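Local coordinates for kelch repeat and BTB domain-containing protein A55 (Vaccinia virus WR, PDB 6I2M) that probably serves as a substrate-specific adapter of CUL3-containing E3 ubiquitin ligases, its BTB domain binding CUL3 so that host proteins are ubiquitinated and degraded, at residues A[29-34]-A[59-64]; A[69-74]-A[95-100]; A[76-81]-A[104-109]; A[90-95]-A[123-128]. All blocks are in the same frame, centred on the assembly; numbering follows the deposited sequence.

Contact 1 (A[29-34]-A[59-64])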
loop_
_atom_site.group_PDB
_atom_site.type_symbol
_atom_site.label_atom_id
_atom_site.label_comp_id
_atom_site.label_asym_id
_atom_site.label_seq_id
_atom_site.Cartn_x
_atom_site.Cartn_y
_atom_site.Cartn_z
ATOM N N ASP A 29 -16.044 -13.370 -21.678
ATOM C CA ASP A 29 -15.445 -14.701 -21.514
ATOM C C ASP A 29 -14.139 -14.675 -20.699
ATOM O O ASP A 29 -13.600 -15.734 -20.366
ATOM C CB ASP A 29 -15.215 -15.361 -22.887
ATOM C CG ASP A 29 -16.490 -15.654 -23.654
ATOM O OD1 ASP A 29 -17.275 -16.514 -23.196
ATOM O OD2 ASP A 29 -16.699 -15.031 -24.716
ATOM N N GLU A 30 -13.646 -13.467 -20.375
ATOM C CA GLU A 30 -12.412 -13.249 -19.615
ATOM C C GLU A 30 -12.680 -13.136 -18.109
ATOM O O GLU A 30 -13.719 -12.608 -17.705
ATOM C CB GLU A 30 -11.680 -11.998 -20.125
ATOM C CG GLU A 30 -11.142 -12.108 -21.545
ATOM C CD GLU A 30 -9.751 -12.691 -21.725
ATOM O OE1 GLU A 30 -9.229 -13.326 -20.781
ATOM O OE2 GLU A 30 -9.182 -12.513 -22.827
ATOM N N ARG A 31 -11.731 -13.624 -17.285
ATOM C CA ARG A 31 -11.828 -13.612 -15.822
ATOM C C ARG A 31 -10.583 -13.023 -15.151
ATOM O O ARG A 31 -9.460 -13.387 -15.508
ATOM C CB ARG A 31 -12.098 -15.028 -15.281
ATOM C CG ARG A 31 -13.540 -15.490 -15.433
ATOM C CD ARG A 31 -13.707 -16.924 -14.978
ATOM N NE ARG A 31 -15.115 -17.312 -14.898
ATOM C CZ ARG A 31 -15.826 -17.335 -13.774
ATOM N NH1 ARG A 31 -15.268 -16.995 -12.619
ATOM N NH2 ARG A 31 -17.100 -17.703 -13.798
ATOM N N ILE A 32 -10.793 -12.108 -14.179
ATOM C CA ILE A 32 -9.728 -11.462 -13.400
ATOM C C ILE A 32 -9.997 -11.707 -11.910
ATOM O O ILE A 32 -11.036 -11.285 -11.398
ATOM C CB ILE A 32 -9.561 -9.939 -13.709
ATOM C CG1 ILE A 32 -9.524 -9.639 -15.227
ATOM C CG2 ILE A 32 -8.319 -9.367 -12.997
ATOM C CD1 ILE A 32 -10.106 -8.275 -15.620
ATOM N N ASN A 33 -9.061 -12.388 -11.226
ATOM C CA ASN A 33 -9.162 -12.695 -9.800
ATOM C C ASN A 33 -8.438 -11.641 -8.963
ATOM O O ASN A 33 -7.277 -11.324 -9.234
ATOM C CB ASN A 33 -8.634 -14.100 -9.498
ATOM C CG ASN A 33 -9.524 -15.206 -10.008
ATOM O OD1 ASN A 33 -10.554 -15.535 -9.410
ATOM N ND2 ASN A 33 -9.142 -15.811 -11.122
ATOM N N ALA A 34 -9.136 -11.086 -7.958
ATOM C CA ALA A 34 -8.604 -10.056 -7.064
ATOM C C ALA A 34 -9.144 -10.196 -5.630
ATOM O O ALA A 34 -9.784 -11.201 -5.306
ATOM C CB ALA A 34 -8.916 -8.671 -7.623
ATOM N N GLU A 59 -21.296 -11.739 -2.807
ATOM C CA GLU A 59 -21.086 -12.556 -4.005
ATOM C C GLU A 59 -19.596 -12.725 -4.347
ATOM O O GLU A 59 -18.771 -11.904 -3.939
ATOM C CB GLU A 59 -21.902 -12.029 -5.208
ATOM C CG GLU A 59 -21.372 -10.751 -5.846
ATOM C CD GLU A 59 -22.227 -10.109 -6.926
ATOM O OE1 GLU A 59 -23.324 -10.633 -7.227
ATOM O OE2 GLU A 59 -21.788 -9.074 -7.478
ATOM N N TYR A 60 -19.264 -13.794 -5.093
ATOM C CA TYR A 60 -17.900 -14.121 -5.516
ATOM C C TYR A 60 -17.630 -13.665 -6.963
ATOM O O TYR A 60 -16.469 -13.496 -7.339
ATOM C CB TYR A 60 -17.666 -15.640 -5.378
ATOM C CG TYR A 60 -16.217 -16.049 -5.209
ATOM C CD1 TYR A 60 -15.432 -16.380 -6.310
ATOM C CD2 TYR A 60 -15.649 -16.169 -3.943
ATOM C CE1 TYR A 60 -14.103 -16.777 -6.160
ATOM C CE2 TYR A 60 -14.324 -16.574 -3.779
ATOM C CZ TYR A 60 -13.553 -16.872 -4.892
ATOM O OH TYR A 60 -12.244 -17.268 -4.739
ATOM N N GLU A 61 -18.698 -13.451 -7.761
ATOM C CA GLU A 61 -18.604 -13.065 -9.171
ATOM C C GLU A 61 -19.296 -11.730 -9.488
ATOM O O GLU A 61 -20.450 -11.530 -9.106
ATOM C CB GLU A 61 -19.182 -14.191 -10.044
ATOM C CG GLU A 61 -18.760 -14.139 -11.500
ATOM C CD GLU A 61 -19.417 -15.187 -12.375
ATOM O OE1 GLU A 61 -19.050 -16.379 -12.258
ATOM O OE2 GLU A 61 -20.297 -14.816 -13.185
ATOM N N VAL A 62 -18.590 -10.834 -10.212
ATOM C CA VAL A 62 -19.085 -9.516 -10.647
ATOM C C VAL A 62 -19.014 -9.454 -12.183
ATOM O O VAL A 62 -17.935 -9.637 -12.750
ATOM C CB VAL A 62 -18.331 -8.325 -9.978
ATOM C CG1 VAL A 62 -18.879 -6.979 -10.453
ATOM C CG2 VAL A 62 -18.389 -8.408 -8.458
ATOM N N ASN A 63 -20.159 -9.197 -12.844
ATOM C CA ASN A 63 -20.240 -9.121 -14.305
ATOM C C ASN A 63 -20.187 -7.678 -14.820
ATOM O O ASN A 63 -21.123 -6.903 -14.606
ATOM C CB ASN A 63 -21.480 -9.867 -14.825
ATOM C CG ASN A 63 -21.529 -10.079 -16.325
ATOM O OD1 ASN A 63 -20.505 -10.137 -17.021
ATOM N ND2 ASN A 63 -22.734 -10.219 -16.858
ATOM N N LEU A 64 -19.077 -7.325 -15.490
ATOM C CA LEU A 64 -18.850 -5.996 -16.068
ATOM C C LEU A 64 -18.521 -6.112 -17.571
ATOM O O LEU A 64 -17.543 -5.531 -18.048
ATOM C CB LEU A 64 -17.736 -5.245 -15.302
ATOM C CG LEU A 64 -18.023 -4.844 -13.847
ATOM C CD1 LEU A 64 -16.733 -4.595 -13.090
ATOM C CD2 LEU A 64 -18.922 -3.614 -13.768
#

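Contact 2 (A[69-74]-A[95-100])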
loop_
_atom_site.group_PDB
_atom_site.type_symbol
_atom_site.label_atom_id
_atom_site.label_comp_id
_atom_site.label_asym_id
_atom_site.label_seq_id
_atom_site.Cartn_x
_atom_site.Cartn_y
_atom_site.Cartn_z
ATOM N N TYR A 69 -12.241 -4.914 -21.630
ATOM C CA TYR A 69 -11.417 -5.851 -20.850
ATOM C C TYR A 69 -10.013 -5.328 -20.525
ATOM O O TYR A 69 -9.645 -5.312 -19.350
ATOM C CB TYR A 69 -11.338 -7.249 -21.510
ATOM C CG TYR A 69 -10.267 -8.147 -20.917
ATOM C CD1 TYR A 69 -10.375 -8.632 -19.616
ATOM C CD2 TYR A 69 -9.136 -8.494 -21.650
ATOM C CE1 TYR A 69 -9.380 -9.432 -19.057
ATOM C CE2 TYR A 69 -8.139 -9.304 -21.105
ATOM C CZ TYR A 69 -8.269 -9.774 -19.808
ATOM O OH TYR A 69 -7.296 -10.576 -19.262
ATOM N N GLN A 70 -9.226 -4.947 -21.558
ATOM C CA GLN A 70 -7.857 -4.439 -21.400
ATOM C C GLN A 70 -7.819 -3.186 -20.519
ATOM O O GLN A 70 -6.853 -2.992 -19.780
ATOM C CB GLN A 70 -7.189 -4.203 -22.770
ATOM C CG GLN A 70 -5.659 -4.029 -22.735
ATOM C CD GLN A 70 -4.895 -5.212 -22.173
ATOM O OE1 GLN A 70 -5.181 -6.381 -22.466
ATOM N NE2 GLN A 70 -3.894 -4.928 -21.353
ATOM N N SER A 71 -8.896 -2.375 -20.562
ATOM C CA SER A 71 -9.064 -1.173 -19.749
ATOM C C SER A 71 -9.244 -1.564 -18.273
ATOM O O SER A 71 -8.496 -1.067 -17.432
ATOM C CB SER A 71 -10.254 -0.358 -20.246
ATOM O OG SER A 71 -10.443 0.817 -19.478
ATOM N N VAL A 72 -10.197 -2.484 -17.976
ATOM C CA VAL A 72 -10.491 -2.991 -16.624
ATOM C C VAL A 72 -9.248 -3.678 -16.023
ATOM O O VAL A 72 -8.885 -3.373 -14.888
ATOM C CB VAL A 72 -11.764 -3.897 -16.577
ATOM C CG1 VAL A 72 -11.991 -4.486 -15.186
ATOM C CG2 VAL A 72 -13.009 -3.140 -17.024
ATOM N N ASN A 73 -8.587 -4.563 -16.805
ATOM C CA ASN A 73 -7.384 -5.308 -16.409
ATOM C C ASN A 73 -6.230 -4.386 -15.994
ATOM O O ASN A 73 -5.617 -4.618 -14.950
ATOM C CB ASN A 73 -6.943 -6.267 -17.525
ATOM C CG ASN A 73 -5.859 -7.231 -17.110
ATOM O OD1 ASN A 73 -6.112 -8.247 -16.454
ATOM N ND2 ASN A 73 -4.625 -6.930 -17.482
ATOM N N ASP A 74 -5.955 -3.334 -16.795
ATOM C CA ASP A 74 -4.898 -2.358 -16.518
ATOM C C ASP A 74 -5.242 -1.464 -15.332
ATOM O O ASP A 74 -4.334 -1.032 -14.620
ATOM C CB ASP A 74 -4.571 -1.520 -17.765
ATOM C CG ASP A 74 -3.846 -2.265 -18.875
ATOM O OD1 ASP A 74 -3.445 -3.432 -18.651
ATOM O OD2 ASP A 74 -3.676 -1.681 -19.965
ATOM N N LEU A 95 -10.115 6.206 -19.270
ATOM C CA LEU A 95 -10.813 7.291 -18.575
ATOM C C LEU A 95 -12.313 6.996 -18.400
ATOM O O LEU A 95 -12.848 7.247 -17.318
ATOM C CB LEU A 95 -10.582 8.643 -19.287
ATOM C CG LEU A 95 -11.237 9.894 -18.672
ATOM C CD1 LEU A 95 -10.542 10.324 -17.391
ATOM C CD2 LEU A 95 -11.238 11.039 -19.652
ATOM N N SER A 96 -12.974 6.453 -19.447
ATOM C CA SER A 96 -14.401 6.094 -19.450
ATOM C C SER A 96 -14.740 5.054 -18.381
ATOM O O SER A 96 -15.741 5.202 -17.673
ATOM C CB SER A 96 -14.820 5.565 -20.819
ATOM O OG SER A 96 -14.761 6.574 -21.812
ATOM N N THR A 97 -13.901 4.007 -18.272
ATOM C CA THR A 97 -14.051 2.917 -17.309
ATOM C C THR A 97 -13.740 3.411 -15.889
ATOM O O THR A 97 -14.438 3.028 -14.947
ATOM C CB THR A 97 -13.203 1.708 -17.729
ATOM O OG1 THR A 97 -13.328 1.490 -19.137
ATOM C CG2 THR A 97 -13.581 0.447 -16.979
ATOM N N ALA A 98 -12.704 4.272 -15.746
ATOM C CA ALA A 98 -12.303 4.866 -14.468
ATOM C C ALA A 98 -13.380 5.808 -13.938
ATOM O O ALA A 98 -13.532 5.929 -12.723
ATOM C CB ALA A 98 -10.985 5.612 -14.616
ATOM N N ASP A 99 -14.132 6.464 -14.847
ATOM C CA ASP A 99 -15.224 7.378 -14.513
ATOM C C ASP A 99 -16.440 6.612 -13.988
ATOM O O ASP A 99 -17.101 7.085 -13.063
ATOM C CB ASP A 99 -15.602 8.242 -15.729
ATOM C CG ASP A 99 -16.513 9.423 -15.437
ATOM O OD1 ASP A 99 -16.553 9.874 -14.267
ATOM O OD2 ASP A 99 -17.166 9.911 -16.380
ATOM N N PHE A 100 -16.724 5.429 -14.575
ATOM C CA PHE A 100 -17.825 4.548 -14.181
ATOM C C PHE A 100 -17.536 3.925 -12.810
ATOM O O PHE A 100 -18.379 4.005 -11.915
ATOM C CB PHE A 100 -18.060 3.457 -15.251
ATOM C CG PHE A 100 -19.049 2.379 -14.863
ATOM C CD1 PHE A 100 -18.614 1.174 -14.322
ATOM C CD2 PHE A 100 -20.415 2.572 -15.031
ATOM C CE1 PHE A 100 -19.528 0.188 -13.946
ATOM C CE2 PHE A 100 -21.328 1.583 -14.659
ATOM C CZ PHE A 100 -20.878 0.399 -14.116
#

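Contact 3 (A[76-81]-A[104-109])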
loop_
_atom_site.group_PDB
_atom_site.type_symbol
_atom_site.label_atom_id
_atom_site.label_comp_id
_atom_site.label_asym_id
_atom_site.label_seq_id
_atom_site.Cartn_x
_atom_site.Cartn_y
_atom_site.Cartn_z
ATOM N N ILE A 76 -7.056 -2.493 -12.695
ATOM C CA ILE A 76 -6.848 -3.361 -11.528
ATOM C C ILE A 76 -5.338 -3.394 -11.244
ATOM O O ILE A 76 -4.940 -3.292 -10.085
ATOM C CB ILE A 76 -7.480 -4.776 -11.706
ATOM C CG1 ILE A 76 -9.018 -4.682 -11.815
ATOM C CG2 ILE A 76 -7.080 -5.733 -10.562
ATOM C CD1 ILE A 76 -9.661 -5.799 -12.611
ATOM N N ASP A 77 -4.507 -3.453 -12.311
ATOM C CA ASP A 77 -3.043 -3.414 -12.219
ATOM C C ASP A 77 -2.587 -2.079 -11.613
ATOM O O ASP A 77 -1.605 -2.052 -10.871
ATOM C CB ASP A 77 -2.392 -3.630 -13.600
ATOM C CG ASP A 77 -2.490 -5.042 -14.157
ATOM O OD1 ASP A 77 -2.562 -6.000 -13.353
ATOM O OD2 ASP A 77 -2.470 -5.191 -15.398
ATOM N N TYR A 78 -3.331 -0.985 -11.903
ATOM C CA TYR A 78 -3.081 0.352 -11.360
ATOM C C TYR A 78 -3.452 0.411 -9.871
ATOM O O TYR A 78 -2.766 1.099 -9.111
ATOM C CB TYR A 78 -3.821 1.435 -12.168
ATOM C CG TYR A 78 -3.520 2.847 -11.714
ATOM C CD1 TYR A 78 -2.311 3.462 -12.031
ATOM C CD2 TYR A 78 -4.445 3.572 -10.967
ATOM C CE1 TYR A 78 -2.026 4.758 -11.608
ATOM C CE2 TYR A 78 -4.170 4.869 -10.538
ATOM C CZ TYR A 78 -2.961 5.461 -10.865
ATOM O OH TYR A 78 -2.687 6.742 -10.450
ATOM N N ILE A 79 -4.522 -0.320 -9.456
ATOM C CA ILE A 79 -4.969 -0.430 -8.056
ATOM C C ILE A 79 -3.851 -1.143 -7.267
ATOM O O ILE A 79 -3.559 -0.767 -6.130
ATOM C CB ILE A 79 -6.367 -1.129 -7.937
ATOM C CG1 ILE A 79 -7.479 -0.263 -8.571
ATOM C CG2 ILE A 79 -6.727 -1.463 -6.482
ATOM C CD1 ILE A 79 -8.727 -1.014 -9.074
ATOM N N TYR A 80 -3.188 -2.125 -7.916
ATOM C CA TYR A 80 -2.051 -2.866 -7.374
ATOM C C TYR A 80 -0.731 -2.103 -7.668
ATOM O O TYR A 80 -0.780 -0.945 -8.093
ATOM C CB TYR A 80 -2.048 -4.318 -7.897
ATOM C CG TYR A 80 -3.123 -5.188 -7.274
ATOM C CD1 TYR A 80 -4.421 -5.196 -7.776
ATOM C CD2 TYR A 80 -2.838 -6.014 -6.190
ATOM C CE1 TYR A 80 -5.415 -5.986 -7.202
ATOM C CE2 TYR A 80 -3.823 -6.819 -5.615
ATOM C CZ TYR A 80 -5.110 -6.802 -6.127
ATOM O OH TYR A 80 -6.088 -7.587 -5.567
ATOM N N GLY A 81 0.416 -2.736 -7.418
ATOM C CA GLY A 81 1.732 -2.120 -7.577
ATOM C C GLY A 81 2.275 -1.872 -8.975
ATOM O O GLY A 81 3.470 -1.601 -9.112
ATOM N N GLY A 104 -10.540 7.740 -8.191
ATOM C CA GLY A 104 -9.946 9.073 -8.148
ATOM C C GLY A 104 -8.497 9.146 -8.582
ATOM O O GLY A 104 -8.089 10.114 -9.232
ATOM N N SER A 105 -7.717 8.115 -8.218
ATOM C CA SER A 105 -6.292 7.974 -8.521
ATOM C C SER A 105 -6.024 7.816 -10.021
ATOM O O SER A 105 -5.008 8.308 -10.515
ATOM C CB SER A 105 -5.717 6.785 -7.761
ATOM O OG SER A 105 -5.806 6.978 -6.359
ATOM N N ALA A 106 -6.933 7.131 -10.735
ATOM C CA ALA A 106 -6.827 6.874 -12.169
ATOM C C ALA A 106 -7.495 7.940 -13.035
ATOM O O ALA A 106 -7.015 8.192 -14.141
ATOM C CB ALA A 106 -7.388 5.506 -12.493
ATOM N N ILE A 107 -8.598 8.556 -12.549
ATOM C CA ILE A 107 -9.321 9.602 -13.283
ATOM C C ILE A 107 -8.447 10.863 -13.432
ATOM O O ILE A 107 -8.506 11.516 -14.473
ATOM C CB ILE A 107 -10.745 9.886 -12.706
ATOM C CG1 ILE A 107 -11.664 10.548 -13.761
ATOM C CG2 ILE A 107 -10.714 10.677 -11.382
ATOM C CD1 ILE A 107 -13.181 10.423 -13.507
ATOM N N THR A 108 -7.607 11.167 -12.417
ATOM C CA THR A 108 -6.699 12.318 -12.429
ATOM C C THR A 108 -5.505 12.074 -13.356
ATOM O O THR A 108 -5.195 12.944 -14.169
ATOM C CB THR A 108 -6.289 12.742 -11.007
ATOM O OG1 THR A 108 -5.786 11.612 -10.294
ATOM C CG2 THR A 108 -7.431 13.395 -10.233
ATOM N N GLU A 109 -4.861 10.886 -13.257
ATOM C CA GLU A 109 -3.708 10.491 -14.079
ATOM C C GLU A 109 -4.039 10.468 -15.582
ATOM O O GLU A 109 -3.189 10.834 -16.396
ATOM C CB GLU A 109 -3.136 9.139 -13.613
ATOM C CG GLU A 109 -1.696 8.902 -14.039
ATOM C CD GLU A 109 -1.031 7.684 -13.430
ATOM O OE1 GLU A 109 -0.797 6.700 -14.169
ATOM O OE2 GLU A 109 -0.732 7.715 -12.214
#

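Contact 4 (A[90-95]-A[123-128])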
loop_
_atom_site.group_PDB
_atom_site.type_symbol
_atom_site.label_atom_id
_atom_site.label_comp_id
_atom_site.label_asym_id
_atom_site.label_seq_id
_atom_site.Cartn_x
_atom_site.Cartn_y
_atom_site.Cartn_z
ATOM N N ASN A 90 -5.158 4.237 -25.946
ATOM C CA ASN A 90 -5.892 3.561 -24.868
ATOM C C ASN A 90 -6.481 4.497 -23.795
ATOM O O ASN A 90 -7.470 4.116 -23.162
ATOM C CB ASN A 90 -5.050 2.449 -24.211
ATOM C CG ASN A 90 -3.758 2.856 -23.532
ATOM O OD1 ASN A 90 -3.592 3.967 -23.015
ATOM N ND2 ASN A 90 -2.813 1.930 -23.481
ATOM N N VAL A 91 -5.895 5.705 -23.595
ATOM C CA VAL A 91 -6.325 6.701 -22.587
ATOM C C VAL A 91 -7.806 7.102 -22.715
ATOM O O VAL A 91 -8.438 7.425 -21.706
ATOM C CB VAL A 91 -5.416 7.959 -22.513
ATOM C CG1 VAL A 91 -4.060 7.620 -21.911
ATOM C CG2 VAL A 91 -5.267 8.652 -23.868
ATOM N N LYS A 92 -8.342 7.077 -23.949
ATOM C CA LYS A 92 -9.728 7.391 -24.288
ATOM C C LYS A 92 -10.680 6.393 -23.607
ATOM O O LYS A 92 -11.712 6.798 -23.070
ATOM C CB LYS A 92 -9.895 7.339 -25.817
ATOM C CG LYS A 92 -11.123 8.056 -26.356
ATOM C CD LYS A 92 -11.201 7.938 -27.873
ATOM C CE LYS A 92 -12.430 8.606 -28.436
ATOM N NZ LYS A 92 -12.500 8.476 -29.915
ATOM N N TYR A 93 -10.307 5.099 -23.602
ATOM C CA TYR A 93 -11.108 4.019 -23.024
ATOM C C TYR A 93 -10.842 3.788 -21.532
ATOM O O TYR A 93 -11.757 3.359 -20.827
ATOM C CB TYR A 93 -10.948 2.720 -23.835
ATOM C CG TYR A 93 -11.211 2.898 -25.317
ATOM C CD1 TYR A 93 -12.510 2.937 -25.817
ATOM C CD2 TYR A 93 -10.159 3.040 -26.218
ATOM C CE1 TYR A 93 -12.756 3.115 -27.178
ATOM C CE2 TYR A 93 -10.393 3.218 -27.581
ATOM C CZ TYR A 93 -11.694 3.253 -28.057
ATOM O OH TYR A 93 -11.930 3.425 -29.400
ATOM N N ILE A 94 -9.611 4.078 -21.048
ATOM C CA ILE A 94 -9.238 3.917 -19.633
ATOM C C ILE A 94 -9.968 4.963 -18.763
ATOM O O ILE A 94 -10.431 4.622 -17.674
ATOM C CB ILE A 94 -7.692 3.873 -19.405
ATOM C CG1 ILE A 94 -7.056 2.694 -20.184
ATOM C CG2 ILE A 94 -7.338 3.769 -17.903
ATOM C CD1 ILE A 94 -5.544 2.786 -20.415
ATOM N N LEU A 95 -10.115 6.206 -19.270
ATOM C CA LEU A 95 -10.813 7.291 -18.575
ATOM C C LEU A 95 -12.313 6.996 -18.400
ATOM O O LEU A 95 -12.848 7.247 -17.318
ATOM C CB LEU A 95 -10.582 8.643 -19.287
ATOM C CG LEU A 95 -11.237 9.894 -18.672
ATOM C CD1 LEU A 95 -10.542 10.324 -17.391
ATOM C CD2 LEU A 95 -11.238 11.039 -19.652
ATOM N N CYS A 123 -6.994 16.840 -30.269
ATOM C CA CYS A 123 -8.108 17.703 -29.834
ATOM C C CYS A 123 -9.425 17.470 -30.582
ATOM O O CYS A 123 -10.491 17.507 -29.962
ATOM C CB CYS A 123 -7.701 19.172 -29.888
ATOM S SG CYS A 123 -7.375 19.795 -31.558
ATOM N N ILE A 124 -9.343 17.248 -31.906
ATOM C CA ILE A 124 -10.478 16.996 -32.798
ATOM C C ILE A 124 -11.252 15.718 -32.381
ATOM O O ILE A 124 -12.482 15.703 -32.451
ATOM C CB ILE A 124 -10.014 17.009 -34.292
ATOM C CG1 ILE A 124 -11.208 16.968 -35.271
ATOM C CG2 ILE A 124 -8.967 15.924 -34.610
ATOM C CD1 ILE A 124 -11.056 17.884 -36.464
ATOM N N ASP A 125 -10.531 14.691 -31.889
ATOM C CA ASP A 125 -11.095 13.419 -31.434
ATOM C C ASP A 125 -11.571 13.479 -29.977
ATOM O O ASP A 125 -12.607 12.892 -29.655
ATOM C CB ASP A 125 -10.072 12.283 -31.635
ATOM C CG ASP A 125 -10.559 10.893 -31.266
ATOM O OD1 ASP A 125 -11.689 10.530 -31.665
ATOM O OD2 ASP A 125 -9.802 10.160 -30.595
ATOM N N PHE A 126 -10.819 14.183 -29.102
ATOM C CA PHE A 126 -11.132 14.315 -27.677
ATOM C C PHE A 126 -12.368 15.179 -27.380
ATOM O O PHE A 126 -12.946 15.041 -26.299
ATOM C CB PHE A 126 -9.913 14.803 -26.876
ATOM C CG PHE A 126 -8.880 13.729 -26.626
ATOM C CD1 PHE A 126 -9.107 12.724 -25.693
ATOM C CD2 PHE A 126 -7.674 13.729 -27.316
ATOM C CE1 PHE A 126 -8.155 11.725 -25.470
ATOM C CE2 PHE A 126 -6.719 12.732 -27.087
ATOM C CZ PHE A 126 -6.965 11.739 -26.164
ATOM N N TYR A 127 -12.779 16.050 -28.325
ATOM C CA TYR A 127 -13.963 16.902 -28.162
ATOM C C TYR A 127 -15.253 16.089 -28.291
ATOM O O TYR A 127 -16.131 16.211 -27.434
ATOM C CB TYR A 127 -13.943 18.090 -29.145
ATOM C CG TYR A 127 -15.229 18.890 -29.183
ATOM C CD1 TYR A 127 -15.508 19.849 -28.215
ATOM C CD2 TYR A 127 -16.163 18.696 -30.198
ATOM C CE1 TYR A 127 -16.693 20.584 -28.242
ATOM C CE2 TYR A 127 -17.355 19.419 -30.232
ATOM C CZ TYR A 127 -17.613 20.367 -29.255
ATOM O OH TYR A 127 -18.782 21.089 -29.292
ATOM N N ILE A 128 -15.365 15.269 -29.364
ATOM C CA ILE A 128 -16.516 14.396 -29.649
ATOM C C ILE A 128 -16.668 13.356 -28.519
ATOM O O ILE A 128 -17.791 12.993 -28.161
ATOM C CB ILE A 128 -16.407 13.749 -31.071
ATOM C CG1 ILE A 128 -16.061 14.808 -32.152
ATOM C CG2 ILE A 128 -17.691 12.983 -31.446
ATOM C CD1 ILE A 128 -15.390 14.263 -33.425
#

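Contact 1 (A[29-34]-A[59-64])
Arg-31 and Glu-61 form a salt bridge between the two outer strands of the small mixed sheet of the BTB/POZ fold. Strands 30-34 and 61-63 are not neighbours: strand 23-27 runs between them, antiparallel to the first and parallel to the second, so the two edge strands meet here through the ends of two long side chains. Along 59-64, Tyr-60 comes first; its backbone bonds to Ser-24 of the central strand, and its hydroxyl makes a weak hydrogen bond to the carbonyl of Cys-21. Glu-61 follows on the exposed face of the sheet. Its CG lies anti to the backbone N (chi1 -161°), and the extended chain carries the carboxylate toward Arg-31; both side chains touch Val-26 of the central strand. Charged, flexible residues suit this solvent-facing position, where they can pack on an apolar neighbour while the charged ends pair. Val-62, next in line, turns instead to the buried side against Ile-23, a beta-branched apolar side chain suited to a strand. At the bridge itself, the guanidinium and carboxylate planes stand 87° apart, and NH2 of Arg-31 reaches OE1 of Glu-61 at 2.8 Å through a bent, weak hydrogen bond of 129°.

Contact 2 (A[69-74]-A[95-100])
Thr-97 sets its methyl and its hydroxyl against different neighbours on helix 69-79, Val-72 and Ser-71. Its CG2 approaches CG2 of Val-72 to 3.6 Å, the two side chains crossing at about a right angle. With OG1 anti to the carbonyl carbon (chi1 -43°), the hydroxyl is turned toward Ser-71, and OG1 of Thr-97 lies 3.0 Å from OG of Ser-71. Each hydroxyl hydrogen-bonds to the backbone carbonyl of Tyr-93, one turn earlier in helix 91-101, so these buried polar atoms are satisfied. Small residues suit the place: the backbones come close, with CA of Ser-71 and CA of Thr-97 only 6.9 Å apart, and a threonine supplies both a polar and an apolar branch. Within the BTB fold, helix 69-79 packs on both the sheet and helix 91-101. Tyr-69 and Asn-73 rest on Ile-32 of strand 30-34; another flank meets helix 91-101, whose Leu-95 packs in turn against Ile-107 and Cys-110 of helix 104-116.

Contact 3 (A[76-81]-A[104-109])
The ring of Tyr-78 is met at its edge, near its own plane, by the carboxylate oxygen OE2 of Glu-109 and by the carbonyl carbon of Ser-105, while the backbone N of Ala-106 approaches obliquely. Ring and carboxylate planes are nearly perpendicular, 88° apart. This is helix-to-helix packing in the BTB/POZ domain: the C-terminal turn of helix 69-79 faces the first turns of helix 104-116. CG of Tyr-78 is anti to the backbone N (chi1 -176°), which sends the ring straight out to the opposing helix. Its hydroxyl ends between two acceptors, with OH of Tyr-78 2.8 Å from O of Ser-105 and equally 2.8 Å from OE2 of Glu-109. A tyrosine fits because the apolar part also packs, CE2 of Tyr-78 lying 3.8 Å from CB of Ala-106, whose small methyl lets the ring come close. Glu-109 reaches in from the opposite direction on an extended chain. The second subunit of the dimer joins here too, Met-1 of that chain packing on Tyr-78. Its terminal N completes the arrangement with a hydrogen bond to OE2 of Glu-109, the same oxygen that meets the tyrosine hydroxyl.

Contact 4 (A[90-95]-A[123-128])
The packing of the BTB helices on the BACK region is made here by two pairs, Lys-92 with Asp-125 and Val-91 with Phe-126. They join the first turn of helix 91-101 to helix 120-132, and the backbones are nearest where CA of Lys-92 lies 7.8 Å from CA of Phe-126. Lys-92 is stretched to its full length, every torsion near 180°, and meets the side chain of Asp-125 at about a right angle. Its NZ makes a salt bridge to OD1 of Asp-125 at 2.8 Å, approaching the syn side of that oxygen 23° out of the carboxylate plane. A weaker bond of 3.3 Å runs from NZ of Lys-92 to OD2 of Asp-125, so both carboxylate oxygens share the ammonium group. A long lysine suits this partly exposed place, its methylenes bringing the ammonium group to a short aspartate on the other helix. Deeper in, CG2 of Val-91 meets the ring edge of Phe-126 at CZ, 4.2 Å away and near the ring plane. That large ring also touches Ile-114 of helix 104-116 and Ser-142 of helix 136-147, so it joins three helices at once, which suits its buried place. Val-91 rests on Tyr-113. The chain holds the BTB and BACK parts, without the Kelch repeats, and such helix-on-helix packing joins those two parts in BTB-BACK-Kelch proteins.

From the N terminus, contact 1 comes first: it closes the loop from strand 30-34 through two helices to strand 61-63, and is complete before any other contact opens. The remaining three interlock. Contact 2 opens at 69-74, contact 3 at 76-81 and contact 4 at 90-95, and they close in that same order at 95-100, 104-109 and 123-128, so each crosses the other two and none nests. Contacts 2 and 3 share helix 69-79, whereas contacts 2 and 4 share helix 91-101 and Leu-95. Ile-32 packing on Tyr-69 and Ile-76 ties the sheet to this series, which runs through the BTB helices to the BACK region.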